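Local coordinates for protein protelomerase (Agrobacterium tumefaciens, PDB 4F43) that generates and protects the hairpin ends of linear DNA, probably by cutting and rejoining DNA strands as a telomere resolvase, at residues 38-43 with 87-92; 143-148 with 247-252; 286-291 with 296-301. The protein carries 1 engineered substitution. All coordinates share one frame; numbering follows the deposited sequence.

Interaction 1. Residues 38-43 with 87-92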
ATOM      1  N   ALA A  38      19.425  10.195 -20.730  1.00 37.70           N
ATOM      2  CA  ALA A  38      19.938  10.877 -21.913  1.00 39.18           C
ATOM      3  C   ALA A  38      21.439  10.661 -22.075  1.00 34.87           C
ATOM      4  O   ALA A  38      21.914  10.331 -23.162  1.00 37.68           O
ATOM      5  CB  ALA A  38      19.620  12.363 -21.846  1.00 39.06           C
ATOM      6  N   ALA A  39      22.179  10.846 -20.985  1.00 33.30           N
ATOM      7  CA  ALA A  39      23.628  10.682 -21.002  1.00 29.41           C
ATOM      8  C   ALA A  39      24.018   9.221 -21.199  1.00 31.72           C
ATOM      9  O   ALA A  39      25.087   8.927 -21.735  1.00 35.68           O
ATOM     10  CB  ALA A  39      24.238  11.227 -19.720  1.00 21.00           C
ATOM     11  N   MET A  40      23.151   8.311 -20.766  1.00 41.82           N
ATOM     12  CA  MET A  40      23.412   6.880 -20.923  1.00 44.75           C
ATOM     13  C   MET A  40      23.397   6.429 -22.384  1.00 33.95           C
ATOM     14  O   MET A  40      23.956   5.386 -22.725  1.00 37.90           O
ATOM     15  CB  MET A  40      22.410   6.055 -20.117  1.00 53.50           C
ATOM     16  CG  MET A  40      22.622   6.108 -18.616  1.00 52.97           C
ATOM     17  SD  MET A  40      21.561   4.934 -17.755  1.00 40.04           S
ATOM     18  CE  MET A  40      22.051   3.408 -18.552  1.00 37.79           C
ATOM     19  N   ASN A  41      22.751   7.214 -23.241  1.00 38.39           N
ATOM     20  CA  ASN A  41      22.622   6.865 -24.653  1.00 48.34           C
ATOM     21  C   ASN A  41      23.952   6.833 -25.403  1.00 54.90           C
ATOM     22  O   ASN A  41      24.610   7.859 -25.556  1.00 48.24           O
ATOM     23  CB  ASN A  41      21.652   7.820 -25.355  1.00 45.80           C
ATOM     24  CG  ASN A  41      20.203   7.509 -25.047  1.00 39.20           C
ATOM     25  OD1 ASN A  41      19.503   6.897 -25.854  1.00 39.57           O
ATOM     26  ND2 ASN A  41      19.746   7.925 -23.873  1.00 36.00           N
ATOM     27  N   GLY A  42      24.339   5.649 -25.870  1.00 64.47           N
ATOM     28  CA  GLY A  42      25.534   5.505 -26.681  1.00 67.02           C
ATOM     29  C   GLY A  42      26.743   4.981 -25.929  1.00 63.43           C
ATOM     30  O   GLY A  42      27.769   4.669 -26.533  1.00 59.14           O
ATOM     31  N   MET A  43      26.626   4.884 -24.608  1.00 57.98           N
ATOM     32  CA  MET A  43      27.730   4.408 -23.780  1.00 44.89           C
ATOM     33  C   MET A  43      28.009   2.922 -23.978  1.00 45.45           C
ATOM     34  O   MET A  43      27.092   2.104 -24.005  1.00 41.20           O
ATOM     35  CB  MET A  43      27.469   4.693 -22.299  1.00 39.02           C
ATOM     36  CG  MET A  43      27.775   6.116 -21.877  1.00 42.51           C
ATOM     37  SD  MET A  43      27.817   6.301 -20.086  1.00 48.71           S
ATOM     38  CE  MET A  43      28.283   8.021 -19.934  1.00 31.44           C
ATOM     39  N   HIS A  87      20.972  -4.518 -19.234  1.00 43.90           N
ATOM     40  CA  HIS A  87      21.968  -3.455 -19.220  1.00 39.49           C
ATOM     41  C   HIS A  87      22.856  -3.538 -17.981  1.00 34.62           C
ATOM     42  O   HIS A  87      22.363  -3.738 -16.872  1.00 39.28           O
ATOM     43  CB  HIS A  87      21.288  -2.087 -19.299  1.00 43.61           C
ATOM     44  CG  HIS A  87      22.164  -1.010 -19.857  1.00 47.43           C
ATOM     45  ND1 HIS A  87      23.112  -0.354 -19.103  1.00 48.86           N
ATOM     46  CD2 HIS A  87      22.235  -0.474 -21.100  1.00 45.07           C
ATOM     47  CE1 HIS A  87      23.729   0.539 -19.854  1.00 46.84           C
ATOM     48  NE2 HIS A  87      23.215   0.487 -21.070  1.00 47.83           N
ATOM     49  N   PRO A  88      24.178  -3.382 -18.172  1.00 32.47           N
ATOM     50  CA  PRO A  88      25.174  -3.469 -17.097  1.00 40.88           C
ATOM     51  C   PRO A  88      24.979  -2.401 -16.025  1.00 40.07           C
ATOM     52  O   PRO A  88      25.434  -2.576 -14.893  1.00 41.32           O
ATOM     53  CB  PRO A  88      26.499  -3.236 -17.831  1.00 50.14           C
ATOM     54  CG  PRO A  88      26.224  -3.607 -19.245  1.00 44.56           C
ATOM     55  CD  PRO A  88      24.810  -3.183 -19.487  1.00 39.76           C
ATOM     56  N   MET A  89      24.311  -1.309 -16.383  1.00 33.34           N
ATOM     57  CA  MET A  89      24.073  -0.211 -15.454  1.00 30.10           C
ATOM     58  C   MET A  89      23.234  -0.668 -14.269  1.00 31.82           C
ATOM     59  O   MET A  89      23.324  -0.105 -13.178  1.00 42.21           O
ATOM     60  CB  MET A  89      23.376   0.948 -16.164  1.00 23.36           C
ATOM     61  CG  MET A  89      23.465   2.257 -15.416  1.00 17.70           C
ATOM     62  SD  MET A  89      25.173   2.617 -14.985  1.00 78.99           S
ATOM     63  CE  MET A  89      25.033   4.315 -14.459  1.00 16.98           C
ATOM     64  N   LEU A  90      22.419  -1.694 -14.492  1.00 26.57           N
ATOM     65  CA  LEU A  90      21.588  -2.263 -13.440  1.00 28.68           C
ATOM     66  C   LEU A  90      22.440  -2.900 -12.347  1.00 36.09           C
ATOM     67  O   LEU A  90      21.998  -3.041 -11.208  1.00 40.88           O
ATOM     68  CB  LEU A  90      20.624  -3.297 -14.025  1.00 28.64           C
ATOM     69  CG  LEU A  90      19.570  -2.752 -14.988  1.00 30.20           C
ATOM     70  CD1 LEU A  90      18.764  -3.885 -15.599  1.00 24.63           C
ATOM     71  CD2 LEU A  90      18.660  -1.775 -14.263  1.00 32.88           C
ATOM     72  N   LYS A  91      23.662  -3.285 -12.702  1.00 35.23           N
ATOM     73  CA  LYS A  91      24.587  -3.858 -11.734  1.00 36.76           C
ATOM     74  C   LYS A  91      25.430  -2.746 -11.125  1.00 37.37           C
ATOM     75  O   LYS A  91      26.112  -2.943 -10.119  1.00 43.48           O
ATOM     76  CB  LYS A  91      25.494  -4.895 -12.399  1.00 39.11           C
ATOM     77  CG  LYS A  91      24.770  -5.840 -13.346  1.00 53.17           C
ATOM     78  CD  LYS A  91      23.610  -6.542 -12.659  1.00 65.43           C
ATOM     79  CE  LYS A  91      22.759  -7.302 -13.664  1.00 69.50           C
ATOM     80  NZ  LYS A  91      21.548  -7.898 -13.037  1.00 65.76           N
ATOM     81  N   ILE A  92      25.376  -1.575 -11.751  1.00 36.63           N
ATOM     82  CA  ILE A  92      26.112  -0.412 -11.280  1.00 41.19           C
ATOM     83  C   ILE A  92      25.196   0.518 -10.492  1.00 43.90           C
ATOM     84  O   ILE A  92      25.533   0.952  -9.390  1.00 45.37           O
ATOM     85  CB  ILE A  92      26.729   0.368 -12.453  1.00 39.98           C
ATOM     86  CG1 ILE A  92      27.712  -0.519 -13.219  1.00 43.08           C
ATOM     87  CG2 ILE A  92      27.412   1.629 -11.955  1.00 38.22           C
ATOM     88  CD1 ILE A  92      28.330   0.156 -14.422  1.00 46.50           C
TER
HETATM   89  O   HOH W   1      23.711   2.977 -23.441  1.00 27.67           O

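Interaction 2. Residues 143-148 with 247-252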
ATOM      1  N   ILE A 143     -17.731   6.170   0.742  1.00 34.29           N
ATOM      2  CA  ILE A 143     -17.984   4.756   0.495  1.00 33.52           C
ATOM      3  C   ILE A 143     -16.668   3.991   0.448  1.00 34.79           C
ATOM      4  O   ILE A 143     -16.570   2.870   0.948  1.00 34.01           O
ATOM      5  CB  ILE A 143     -18.740   4.539  -0.831  1.00 34.48           C
ATOM      6  CG1 ILE A 143     -20.024   5.367  -0.862  1.00 34.77           C
ATOM      7  CG2 ILE A 143     -19.051   3.064  -1.036  1.00 32.28           C
ATOM      8  CD1 ILE A 143     -20.841   5.169  -2.118  1.00 33.29           C
ATOM      9  N   GLY A 144     -15.655   4.613  -0.147  1.00 41.10           N
ATOM     10  CA  GLY A 144     -14.326   4.034  -0.201  1.00 38.00           C
ATOM     11  C   GLY A 144     -13.730   3.839   1.181  1.00 35.01           C
ATOM     12  O   GLY A 144     -13.220   2.765   1.493  1.00 42.04           O
ATOM     13  N   ILE A 145     -13.802   4.880   2.006  1.00 28.21           N
ATOM     14  CA  ILE A 145     -13.307   4.819   3.379  1.00 25.75           C
ATOM     15  C   ILE A 145     -13.987   3.705   4.168  1.00 22.91           C
ATOM     16  O   ILE A 145     -13.324   2.876   4.800  1.00 30.38           O
ATOM     17  CB  ILE A 145     -13.547   6.146   4.118  1.00 25.03           C
ATOM     18  CG1 ILE A 145     -12.923   7.307   3.347  1.00 21.63           C
ATOM     19  CG2 ILE A 145     -12.994   6.076   5.534  1.00 22.86           C
ATOM     20  CD1 ILE A 145     -13.467   8.653   3.749  1.00 27.71           C
ATOM     21  N   GLY A 146     -15.316   3.695   4.125  1.00 17.60           N
ATOM     22  CA  GLY A 146     -16.095   2.679   4.806  1.00 19.12           C
ATOM     23  C   GLY A 146     -15.757   1.286   4.318  1.00 21.98           C
ATOM     24  O   GLY A 146     -15.756   0.328   5.091  1.00 24.41           O
ATOM     25  N   LEU A 147     -15.464   1.176   3.026  1.00 24.19           N
ATOM     26  CA  LEU A 147     -15.083  -0.098   2.431  1.00 21.08           C
ATOM     27  C   LEU A 147     -13.727  -0.546   2.965  1.00 17.35           C
ATOM     28  O   LEU A 147     -13.518  -1.728   3.225  1.00 15.76           O
ATOM     29  CB  LEU A 147     -15.051   0.012   0.906  1.00 29.04           C
ATOM     30  CG  LEU A 147     -15.776  -1.087   0.130  1.00 24.35           C
ATOM     31  CD1 LEU A 147     -17.094  -1.426   0.799  1.00 17.43           C
ATOM     32  CD2 LEU A 147     -16.010  -0.643  -1.304  1.00 26.85           C
ATOM     33  N   ILE A 148     -12.811   0.405   3.129  1.00 27.64           N
ATOM     34  CA  ILE A 148     -11.512   0.116   3.724  1.00 15.90           C
ATOM     35  C   ILE A 148     -11.693  -0.375   5.154  1.00 21.93           C
ATOM     36  O   ILE A 148     -11.044  -1.331   5.580  1.00 28.67           O
ATOM     37  CB  ILE A 148     -10.595   1.357   3.731  1.00 15.25           C
ATOM     38  CG1 ILE A 148     -10.303   1.817   2.304  1.00 20.55           C
ATOM     39  CG2 ILE A 148      -9.294   1.061   4.464  1.00 14.66           C
ATOM     40  CD1 ILE A 148      -9.436   3.055   2.227  1.00 28.94           C
ATOM     41  N   ASN A 247     -10.404  14.366   9.513  1.00 62.12           N
ATOM     42  CA  ASN A 247     -11.598  14.975  10.090  1.00 59.48           C
ATOM     43  C   ASN A 247     -12.611  13.981  10.655  1.00 55.44           C
ATOM     44  O   ASN A 247     -13.281  14.271  11.647  1.00 60.33           O
ATOM     45  CB  ASN A 247     -12.280  15.881   9.063  1.00 66.71           C
ATOM     46  CG  ASN A 247     -11.399  17.038   8.634  1.00 71.41           C
ATOM     47  OD1 ASN A 247     -10.592  17.543   9.415  1.00 71.49           O
ATOM     48  ND2 ASN A 247     -11.549  17.462   7.384  1.00 70.39           N
ATOM     49  N   LEU A 248     -12.723  12.816  10.023  1.00 52.61           N
ATOM     50  CA  LEU A 248     -13.700  11.810  10.439  1.00 50.14           C
ATOM     51  C   LEU A 248     -13.487  11.322  11.870  1.00 54.11           C
ATOM     52  O   LEU A 248     -14.200  11.730  12.787  1.00 62.60           O
ATOM     53  CB  LEU A 248     -13.693  10.618   9.478  1.00 45.34           C
ATOM     54  CG  LEU A 248     -14.604  10.724   8.254  1.00 39.88           C
ATOM     55  CD1 LEU A 248     -14.531   9.452   7.426  1.00 42.03           C
ATOM     56  CD2 LEU A 248     -16.033  11.006   8.683  1.00 32.71           C
ATOM     57  N   PHE A 249     -12.503  10.449  12.053  1.00 47.88           N
ATOM     58  CA  PHE A 249     -12.238   9.854  13.356  1.00 41.04           C
ATOM     59  C   PHE A 249     -11.371  10.775  14.212  1.00 39.03           C
ATOM     60  O   PHE A 249     -10.350  10.353  14.753  1.00 41.64           O
ATOM     61  CB  PHE A 249     -11.551   8.498  13.186  1.00 42.70           C
ATOM     62  CG  PHE A 249     -12.022   7.730  11.982  1.00 38.99           C
ATOM     63  CD1 PHE A 249     -13.176   6.968  12.037  1.00 34.62           C
ATOM     64  CD2 PHE A 249     -11.307   7.771  10.794  1.00 31.98           C
ATOM     65  CE1 PHE A 249     -13.609   6.261  10.930  1.00 22.04           C
ATOM     66  CE2 PHE A 249     -11.735   7.068   9.684  1.00 29.53           C
ATOM     67  CZ  PHE A 249     -12.886   6.312   9.752  1.00 22.90           C
ATOM     68  N   GLU A 250     -11.794  12.029  14.334  1.00 48.75           N
ATOM     69  CA  GLU A 250     -11.024  13.049  15.038  1.00 62.46           C
ATOM     70  C   GLU A 250     -10.863  12.769  16.532  1.00 68.07           C
ATOM     71  O   GLU A 250      -9.744  12.716  17.043  1.00 65.23           O
ATOM     72  CB  GLU A 250     -11.666  14.424  14.839  1.00 71.39           C
ATOM     73  CG  GLU A 250     -11.076  15.513  15.718  1.00 81.64           C
ATOM     74  CD  GLU A 250     -10.321  16.558  14.924  1.00 87.07           C
ATOM     75  OE1 GLU A 250     -10.689  16.799  13.755  1.00 89.03           O
ATOM     76  OE2 GLU A 250      -9.356  17.135  15.469  1.00 88.11           O
ATOM     77  N   ASP A 251     -11.984  12.591  17.225  1.00 75.53           N
ATOM     78  CA  ASP A 251     -11.966  12.457  18.679  1.00 80.07           C
ATOM     79  C   ASP A 251     -12.274  11.045  19.171  1.00 72.20           C
ATOM     80  O   ASP A 251     -12.520  10.841  20.359  1.00 78.10           O
ATOM     81  CB  ASP A 251     -12.934  13.457  19.318  1.00 90.66           C
ATOM     82  CG  ASP A 251     -12.428  14.885  19.249  1.00 97.30           C
ATOM     83  OD1 ASP A 251     -11.249  15.116  19.592  1.00100.66           O
ATOM     84  OD2 ASP A 251     -13.205  15.774  18.842  1.00 97.27           O
ATOM     85  N   VAL A 252     -12.256  10.072  18.265  1.00 59.42           N
ATOM     86  CA  VAL A 252     -12.528   8.688  18.641  1.00 52.77           C
ATOM     87  C   VAL A 252     -11.312   7.792  18.424  1.00 56.06           C
ATOM     88  O   VAL A 252     -11.292   6.639  18.854  1.00 62.56           O
ATOM     89  CB  VAL A 252     -13.730   8.111  17.871  1.00 51.89           C
ATOM     90  CG1 VAL A 252     -14.973   8.947  18.131  1.00 49.03           C
ATOM     91  CG2 VAL A 252     -13.427   8.042  16.385  1.00 56.23           C
TER

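Interaction 3. Residues 286-291 with 296-301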
ATOM      1  N   TYR A 286      -3.583 -16.563  10.477  1.00 15.21           N
ATOM      2  CA  TYR A 286      -4.864 -15.975  10.112  1.00 22.58           C
ATOM      3  C   TYR A 286      -4.654 -14.629   9.430  1.00 22.57           C
ATOM      4  O   TYR A 286      -5.313 -14.319   8.434  1.00 33.91           O
ATOM      5  CB  TYR A 286      -5.755 -15.819  11.345  1.00 24.91           C
ATOM      6  CG  TYR A 286      -7.178 -15.437  11.015  1.00 32.87           C
ATOM      7  CD1 TYR A 286      -8.028 -16.336  10.385  1.00 31.60           C
ATOM      8  CD2 TYR A 286      -7.674 -14.182  11.337  1.00 31.35           C
ATOM      9  CE1 TYR A 286      -9.331 -15.994  10.080  1.00 24.78           C
ATOM     10  CE2 TYR A 286      -8.976 -13.832  11.037  1.00 26.26           C
ATOM     11  CZ  TYR A 286      -9.799 -14.741  10.408  1.00 22.34           C
ATOM     12  OH  TYR A 286     -11.096 -14.399  10.106  1.00 19.96           O
ATOM     13  N   PHE A 287      -3.730 -13.840   9.972  1.00 22.80           N
ATOM     14  CA  PHE A 287      -3.369 -12.559   9.375  1.00 13.72           C
ATOM     15  C   PHE A 287      -2.886 -12.748   7.944  1.00  9.68           C
ATOM     16  O   PHE A 287      -3.360 -12.079   7.028  1.00 14.78           O
ATOM     17  CB  PHE A 287      -2.292 -11.865  10.208  1.00 17.15           C
ATOM     18  CG  PHE A 287      -2.837 -11.007  11.312  1.00 22.01           C
ATOM     19  CD1 PHE A 287      -3.874 -11.457  12.112  1.00 22.11           C
ATOM     20  CD2 PHE A 287      -2.307  -9.753  11.554  1.00 24.55           C
ATOM     21  CE1 PHE A 287      -4.377 -10.668  13.128  1.00 27.98           C
ATOM     22  CE2 PHE A 287      -2.803  -8.961  12.569  1.00 28.75           C
ATOM     23  CZ  PHE A 287      -3.840  -9.419  13.358  1.00 29.54           C
ATOM     24  N   ALA A 288      -1.952 -13.675   7.757  1.00 11.74           N
ATOM     25  CA  ALA A 288      -1.414 -13.964   6.434  1.00 12.77           C
ATOM     26  C   ALA A 288      -2.502 -14.454   5.481  1.00 16.31           C
ATOM     27  O   ALA A 288      -2.459 -14.177   4.282  1.00 24.60           O
ATOM     28  CB  ALA A 288      -0.295 -14.987   6.532  1.00  8.54           C
ATOM     29  N   ALA A 289      -3.478 -15.175   6.023  1.00 21.11           N
ATOM     30  CA  ALA A 289      -4.557 -15.735   5.218  1.00 16.71           C
ATOM     31  C   ALA A 289      -5.526 -14.662   4.730  1.00 18.63           C
ATOM     32  O   ALA A 289      -5.875 -14.619   3.550  1.00 25.53           O
ATOM     33  CB  ALA A 289      -5.304 -16.803   6.005  1.00 15.40           C
ATOM     34  N   ILE A 290      -5.955 -13.798   5.642  1.00 14.74           N
ATOM     35  CA  ILE A 290      -6.961 -12.791   5.321  1.00 14.29           C
ATOM     36  C   ILE A 290      -6.376 -11.570   4.612  1.00 20.52           C
ATOM     37  O   ILE A 290      -7.082 -10.871   3.886  1.00 26.77           O
ATOM     38  CB  ILE A 290      -7.719 -12.344   6.584  1.00 17.42           C
ATOM     39  CG1 ILE A 290      -6.758 -11.662   7.563  1.00 26.00           C
ATOM     40  CG2 ILE A 290      -8.417 -13.537   7.227  1.00 11.51           C
ATOM     41  CD1 ILE A 290      -7.281 -11.560   8.977  1.00 15.15           C
ATOM     42  N   LEU A 291      -5.088 -11.317   4.820  1.00 25.18           N
ATOM     43  CA  LEU A 291      -4.436 -10.171   4.195  1.00 29.22           C
ATOM     44  C   LEU A 291      -3.826 -10.532   2.842  1.00 37.43           C
ATOM     45  O   LEU A 291      -3.431  -9.654   2.075  1.00 40.61           O
ATOM     46  CB  LEU A 291      -3.366  -9.585   5.120  1.00 20.24           C
ATOM     47  CG  LEU A 291      -3.858  -8.972   6.436  1.00 12.75           C
ATOM     48  CD1 LEU A 291      -2.683  -8.521   7.287  1.00 11.17           C
ATOM     49  CD2 LEU A 291      -4.801  -7.812   6.170  1.00 11.22           C
ATOM     50  N   ASN A 296       3.674 -19.294   2.643  1.00 21.06           N
ATOM     51  CA  ASN A 296       4.487 -19.630   3.810  1.00 29.59           C
ATOM     52  C   ASN A 296       5.178 -18.427   4.452  1.00 27.65           C
ATOM     53  O   ASN A 296       6.207 -18.570   5.111  1.00 21.80           O
ATOM     54  CB  ASN A 296       5.515 -20.710   3.461  1.00 37.20           C
ATOM     55  CG  ASN A 296       4.907 -21.868   2.694  1.00 35.40           C
ATOM     56  OD1 ASN A 296       5.451 -22.311   1.683  1.00 32.92           O
ATOM     57  ND2 ASN A 296       3.767 -22.360   3.169  1.00 34.22           N
ATOM     58  N   ASP A 297       4.602 -17.245   4.260  1.00 35.33           N
ATOM     59  CA  ASP A 297       5.139 -16.025   4.852  1.00 37.47           C
ATOM     60  C   ASP A 297       4.330 -15.615   6.078  1.00 31.03           C
ATOM     61  O   ASP A 297       3.147 -15.292   5.973  1.00 34.54           O
ATOM     62  CB  ASP A 297       5.149 -14.894   3.822  1.00 43.94           C
ATOM     63  CG  ASP A 297       5.612 -13.573   4.404  1.00 50.56           C
ATOM     64  OD1 ASP A 297       5.199 -12.521   3.874  1.00 62.26           O
ATOM     65  OD2 ASP A 297       6.386 -13.584   5.384  1.00 41.94           O
ATOM     66  N   LEU A 298       4.977 -15.626   7.238  1.00 17.18           N
ATOM     67  CA  LEU A 298       4.305 -15.305   8.492  1.00 22.96           C
ATOM     68  C   LEU A 298       4.939 -14.106   9.191  1.00 24.68           C
ATOM     69  O   LEU A 298       4.491 -13.702  10.265  1.00 24.68           O
ATOM     70  CB  LEU A 298       4.337 -16.513   9.433  1.00 25.81           C
ATOM     71  CG  LEU A 298       3.790 -17.840   8.904  1.00 29.60           C
ATOM     72  CD1 LEU A 298       4.049 -18.955   9.906  1.00 32.97           C
ATOM     73  CD2 LEU A 298       2.306 -17.725   8.600  1.00 27.11           C
ATOM     74  N   GLU A 299       5.977 -13.537   8.586  1.00 22.09           N
ATOM     75  CA  GLU A 299       6.737 -12.439   9.177  0.61 25.68           C
ATOM     76  C   GLU A 299       6.202 -11.071   8.748  1.00 25.47           C
ATOM     77  O   GLU A 299       6.451 -10.058   9.397  1.00 31.44           O
ATOM     78  CB  GLU A 299       8.212 -12.572   8.784  0.61 33.73           C
ATOM     79  CG  GLU A 299       9.162 -11.635   9.505  0.61 43.26           C
ATOM     80  CD  GLU A 299      10.590 -11.784   9.022  0.61 56.69           C
ATOM     81  OE1 GLU A 299      11.507 -11.311   9.726  0.61 59.24           O
ATOM     82  OE2 GLU A 299      10.795 -12.374   7.940  0.61 60.88           O
ATOM     83  N   THR A 300       5.488 -11.047   7.627  1.00 13.49           N
ATOM     84  CA  THR A 300       4.914  -9.801   7.129  1.00 13.83           C
ATOM     85  C   THR A 300       3.754  -9.365   8.026  1.00 28.52           C
ATOM     86  O   THR A 300       3.477  -8.173   8.180  1.00 32.57           O
ATOM     87  CB  THR A 300       4.444  -9.939   5.668  1.00 12.50           C
ATOM     88  OG1 THR A 300       5.547 -10.344   4.848  1.00 21.86           O
ATOM     89  CG2 THR A 300       3.898  -8.618   5.144  1.00  8.41           C
ATOM     90  N   SER A 301       3.094 -10.345   8.634  1.00 31.83           N
ATOM     91  CA  SER A 301       1.973 -10.089   9.532  1.00 14.85           C
ATOM     92  C   SER A 301       2.405  -9.362  10.805  1.00 13.32           C
ATOM     93  O   SER A 301       1.588  -8.727  11.475  1.00 13.72           O
ATOM     94  CB  SER A 301       1.275 -11.400   9.898  1.00  8.55           C
ATOM     95  OG  SER A 301       2.147 -12.264  10.605  1.00  9.77           O
TER

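Interaction 1. Residues 38-43 with 87-92
Met40 and the pair His87 and Met89 meet through a single methyl group, and the arrangement illustrates how one methionine can fill the angle between a ring and a neighbouring side chain. The apolar part of the contact belongs to Met40 CE, which lies 3.6 Å from His87 CE1 and equally 3.6 Å from Met89 CG. Its approach to the imidazole is oblique. The Met40 chain runs extended as far as its sulfur and then bends at the last torsion (chi3 57°), which turns the methyl so that it touches both partners. Met40 SD stays slightly further off, 4.0 Å from Met89 CG. Met89 is bent as well, but nearer the backbone, at chi2.

The polar part is lighter. A water modelled beside Met40 O, to which it would donate, has a weak, long link of 3.5 Å to His87 NE2; its distance to the carbonyl is improbably short, so the bridge is tentative. Met40 O also receives the weak bond from Met43 N that closes a type II turn over Met40 to Met43, with Gly42 at its positive-phi corner.

A capping bond fixes the rotation of the ring. Met89 N donates to His87 ND1 at 3.1 Å with an angle of 159° at the hydrogen, close to the imidazole plane, while Pro88 CD packs over one ring face. His87 is thus tied to the start of the short helix that follows it, and presents CE1 to the methionine methyl.

The contact joins the C-terminal end of helix 28-40 to helix 89-92. Met49 of helix 46-59 packs on both His87 and Met89, Phe83 touches both Met40 and His87, and Ile79 of helix 65-82 meets Met89, making this a neighbourhood of helices and their connecting loops.

Interaction 2. Residues 143-148 with 247-252
Ile145 reaches from helix 140-151 to Leu248 and Phe249, near the end of helix 230-248. From its CA the CB bond points toward that segment, and at CB the chain divides. The CG2 branch, anti to the backbone N, reaches the rim of the phenyl ring: Ile145 CG2 lies 4.2 Å from Phe249 CZ, near the ring plane and therefore at the edge. Ile145 CG2 is also 4.2 Å from Leu248 CD1. The other branch runs through CG1, set beside the backbone N (chi1 -55°), and ends in Ile145 CD1, which meets Leu248 CD1 tip to tip at 3.9 Å. The two methyls of this beta-branched residue together cover Leu248 CD1, and CG2 alone also reaches Phe249.

Phe249 is the centre of an inverse gamma turn, closed by a weak bond from Glu250 N to Leu248 O, and Leu248 CB packs over one face of its ring, offset toward the rim. The interface is entirely apolar and small, with 94 Å² buried.

Around it, Ile145 also packs on Leu241 and Thr244 of helix 230-248, Phe249 on Val127 and Ile130 of helix 124-134, and Leu147 on helix 206-217, so the contact lies among helices of the catalytic domain.

Interaction 3. Residues 286-291 with 296-301
Phe287 CB and Ser301 CB come within 3.6 Å of each other, and this pair, with Ala288 CB set 3.5 Å from Asp297 O, forms the tight part of a helix-to-loop contact. The backbones run close here, with Phe287 CA and Ser301 CA 5.9 Å apart, and Ser301 and Ala288 contribute only short side chains. Ser301 O approaches the Phe287 ring obliquely, 4.0 Å from Phe287 CD2. The Ser301 hydroxyl is turned to the loop's own backbone (chi1 63°), where Ser301 OG donates to Leu298 O at 2.8 Å from above the carbonyl plane; Asn284 ND2 is bonded to the same hydroxyl.

The loose side lies at Leu298, an exposed residue whose CD2 reaches Ala288 CB only at 4.3 Å. Beyond it the loop is shaped from within. Asp297 OD2 accepts from Glu299 N at 3.2 Å in an Asx turn, the N-H coming from above the carboxylate plane. Here the loop faces the bound DNA: Asp297 packs on an adenine base, Thr300 on a sugar.

Helix 283-291 thus backs a DNA-contacting loop that leads on to strand 307-308, while Phe287 also packs against Ala269 and Tyr273 of helix 263-276.

The three contacts illustrate how a DNA-processing enzyme is assembled from local packings spread round the bound hairpin DNA. Interactions 2 and 3 both lie within the catalytic domain, their centres about 25 Å apart and their nearest atoms about 9 Å apart, without touching. Interaction 1 stands well away, its centre about 46 Å from that of interaction 2, on the opposite side of the chain's centre, and about 39 Å from that of interaction 3. All three nevertheless come near the DNA: nearest atoms are about 6 Å away for interaction 1, about 7 Å for interaction 2 and about 3 Å for interaction 3, which alone touches it.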